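Local structure of 3-oxoacyl-[acyl-carrier-protein] synthase 3 (Micrococcus luteus NCTC 2665, 4EWP) at residues M65-A70 against A106-A111. The protein probably catalyses the first condensation of fatty acid synthesis, joining an acetyl group from acetyl-CoA to malonyl-ACP to give 3-oxobutanoyl-ACP. Sequence-based numbering, arbitrary orientation.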
ATOM      1  N   MET A  65      -0.375  14.548  10.735  1.00 23.07           N
ATOM      2  CA  MET A  65      -0.091  15.371   9.560  1.00 23.14           C
ATOM      3  C   MET A  65      -1.079  15.081   8.419  1.00 26.03           C
ATOM      4  O   MET A  65      -1.581  16.010   7.780  1.00 22.38           O
ATOM      5  CB  MET A  65       1.364  15.176   9.093  1.00 19.40           C
ATOM      6  CG  MET A  65       2.410  15.612  10.149  1.00 18.42           C
ATOM      7  SD  MET A  65       4.054  15.782   9.436  1.00 25.08           S
ATOM      8  CE  MET A  65       4.535  14.067   9.189  1.00 19.67           C
ATOM      9  N   ALA A  66      -1.366  13.797   8.179  1.00 19.59           N
ATOM     10  CA  ALA A  66      -2.279  13.417   7.110  1.00 18.03           C
ATOM     11  C   ALA A  66      -3.653  14.029   7.341  1.00 19.20           C
ATOM     12  O   ALA A  66      -4.320  14.475   6.407  1.00 19.55           O
ATOM     13  CB  ALA A  66      -2.377  11.888   7.001  1.00 19.31           C
ATOM     14  N   VAL A  67      -4.073  14.050   8.597  1.00 20.17           N
ATOM     15  CA  VAL A  67      -5.403  14.532   8.946  1.00 23.79           C
ATOM     16  C   VAL A  67      -5.545  16.037   8.714  1.00 25.31           C
ATOM     17  O   VAL A  67      -6.547  16.502   8.160  1.00 25.79           O
ATOM     18  CB  VAL A  67      -5.758  14.148  10.407  1.00 18.80           C
ATOM     19  CG1 VAL A  67      -6.876  15.032  10.982  1.00 21.08           C
ATOM     20  CG2 VAL A  67      -6.126  12.692  10.467  1.00 20.44           C
ATOM     21  N   GLY A  68      -4.539  16.794   9.139  1.00 28.76           N
ATOM     22  CA  GLY A  68      -4.551  18.232   8.932  1.00 26.79           C
ATOM     23  C   GLY A  68      -4.633  18.525   7.442  1.00 25.83           C
ATOM     24  O   GLY A  68      -5.457  19.328   7.001  1.00 25.15           O
ATOM     25  N   ALA A  69      -3.785  17.868   6.654  1.00 20.43           N
ATOM     26  CA  ALA A  69      -3.804  18.095   5.211  1.00 23.97           C
ATOM     27  C   ALA A  69      -5.181  17.708   4.669  1.00 20.35           C
ATOM     28  O   ALA A  69      -5.802  18.469   3.918  1.00 17.78           O
ATOM     29  CB  ALA A  69      -2.681  17.302   4.501  1.00 22.28           C
ATOM     30  N   ALA A  70      -5.667  16.544   5.089  1.00 16.11           N
ATOM     31  CA  ALA A  70      -6.980  16.071   4.657  1.00 18.98           C
ATOM     32  C   ALA A  70      -8.056  17.089   4.989  1.00 19.73           C
ATOM     33  O   ALA A  70      -8.920  17.373   4.165  1.00 24.11           O
ATOM     34  CB  ALA A  70      -7.324  14.737   5.300  1.00 15.95           C
ATOM     35  N   ALA A 106      -9.063   7.949   8.067  1.00 21.58           N
ATOM     36  CA  ALA A 106     -10.467   7.867   7.667  1.00 19.83           C
ATOM     37  C   ALA A 106     -11.358   8.116   8.861  1.00 19.57           C
ATOM     38  O   ALA A 106     -12.340   8.859   8.771  1.00 20.37           O
ATOM     39  CB  ALA A 106     -10.775   6.506   7.061  1.00 20.21           C
ATOM     40  N   HIS A 107     -10.998   7.502   9.989  1.00 20.99           N
ATOM     41  CA  HIS A 107     -11.783   7.631  11.208  1.00 21.78           C
ATOM     42  C   HIS A 107     -11.739   9.045  11.761  1.00 23.25           C
ATOM     43  O   HIS A 107     -12.778   9.612  12.090  1.00 22.97           O
ATOM     44  CB  HIS A 107     -11.327   6.657  12.293  1.00 20.35           C
ATOM     45  CG  HIS A 107     -11.948   6.936  13.624  1.00 22.35           C
ATOM     46  ND1 HIS A 107     -13.314   6.915  13.820  1.00 28.32           N
ATOM     47  CD2 HIS A 107     -11.401   7.288  14.808  1.00 26.03           C
ATOM     48  CE1 HIS A 107     -13.579   7.226  15.076  1.00 28.31           C
ATOM     49  NE2 HIS A 107     -12.437   7.454  15.698  1.00 30.81           N
ATOM     50  N   GLU A 108     -10.533   9.607  11.852  1.00 26.48           N
ATOM     51  CA  GLU A 108     -10.338  10.922  12.464  1.00 28.35           C
ATOM     52  C   GLU A 108     -11.095  12.001  11.710  1.00 28.35           C
ATOM     53  O   GLU A 108     -11.616  12.938  12.321  1.00 32.65           O
ATOM     54  CB  GLU A 108      -8.854  11.301  12.503  1.00 34.50           C
ATOM     55  CG  GLU A 108      -7.906  10.236  13.035  1.00 41.94           C
ATOM     56  CD  GLU A 108      -7.968  10.093  14.541  1.00 52.18           C
ATOM     57  OE1 GLU A 108      -8.847  10.735  15.161  1.00 54.12           O
ATOM     58  OE2 GLU A 108      -7.133   9.341  15.099  1.00 56.21           O
ATOM     59  N   ILE A 109     -11.144  11.886  10.385  1.00 23.11           N
ATOM     60  CA  ILE A 109     -11.762  12.937   9.582  1.00 24.65           C
ATOM     61  C   ILE A 109     -13.232  12.679   9.330  1.00 27.12           C
ATOM     62  O   ILE A 109     -13.873  13.428   8.605  1.00 25.05           O
ATOM     63  CB  ILE A 109     -11.053  13.168   8.228  1.00 26.13           C
ATOM     64  CG1 ILE A 109     -11.247  11.965   7.297  1.00 24.14           C
ATOM     65  CG2 ILE A 109      -9.578  13.511   8.447  1.00 25.08           C
ATOM     66  CD1 ILE A 109     -10.454  12.056   6.004  1.00 23.51           C
ATOM     67  N   GLY A 110     -13.773  11.620   9.922  1.00 25.87           N
ATOM     68  CA  GLY A 110     -15.199  11.367   9.784  1.00 24.01           C
ATOM     69  C   GLY A 110     -15.620  10.708   8.479  1.00 22.79           C
ATOM     70  O   GLY A 110     -16.787  10.817   8.083  1.00 27.40           O
ATOM     71  N   ALA A 111     -14.685  10.010   7.828  1.00 18.03           N
ATOM     72  CA  ALA A 111     -14.951   9.294   6.571  1.00 17.54           C
ATOM     73  C   ALA A 111     -15.492   7.866   6.730  1.00 21.39           C
ATOM     74  O   ALA A 111     -15.888   7.241   5.734  1.00 20.38           O
ATOM     75  CB  ALA A 111     -13.701   9.262   5.708  1.00 15.39           C
TER
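Ala70 gives its backbone N to Ala66 O at 2.8 Å, a regular helical bond, and directs its methyl group at Ile109. This helical turn, 65-70, meets the end of helix 101-108 through apolar groups. Ile109 carries most of the contact on its side. Its CG2 methyl reaches both Val67 and Ala70, which sit three residues apart on the same face of helix 62-76. Ile109 CG2 lies 4.0 Å from Val67 CG1 and 4.1 Å from Ala70 CB. With chi1 at 68°, CG1 of Ile109 stands between the backbone N and the carbonyl carbon, and CG2 is turned anti to the carbonyl carbon, where it meets Val67 and Ala70. Ile109 CD1, at the end of the other branch, comes to 4.2 Å from Ala70 CB. The side chains of Val67 and Ile109 run past one another in opposite directions.

The second branch of Val67 has a different partner. Val67 CG2 rests on the aliphatic base of Glu108, 3.7 Å from its CB, and the two side chains cross at about a right angle. Glu108 then bends at chi2 (-75°), which takes its carboxylate away from 65-70. Only the methylene part of this exposed residue packs here. Its backbone O receives a weak hydrogen bond from Arg71 NH2.

Ile109 stands at the end of helix 101-108, which closes in a Schellman motif. Ala111 N bonds to Ala106 O at 2.8 Å, and Gly110 N bonds to His107 O. Gly110 makes the turn with a positive phi of 80°. Ala70 and Ile109 both touch Leu146 of strand 144-152. Helix 62-76, lying on the sheet, thus meets with its side the C-terminal end of helix 101-108. The sheet is one of the two similar five-stranded mixed sheets, each of order 1-5-4-2-3, of the thiolase fold.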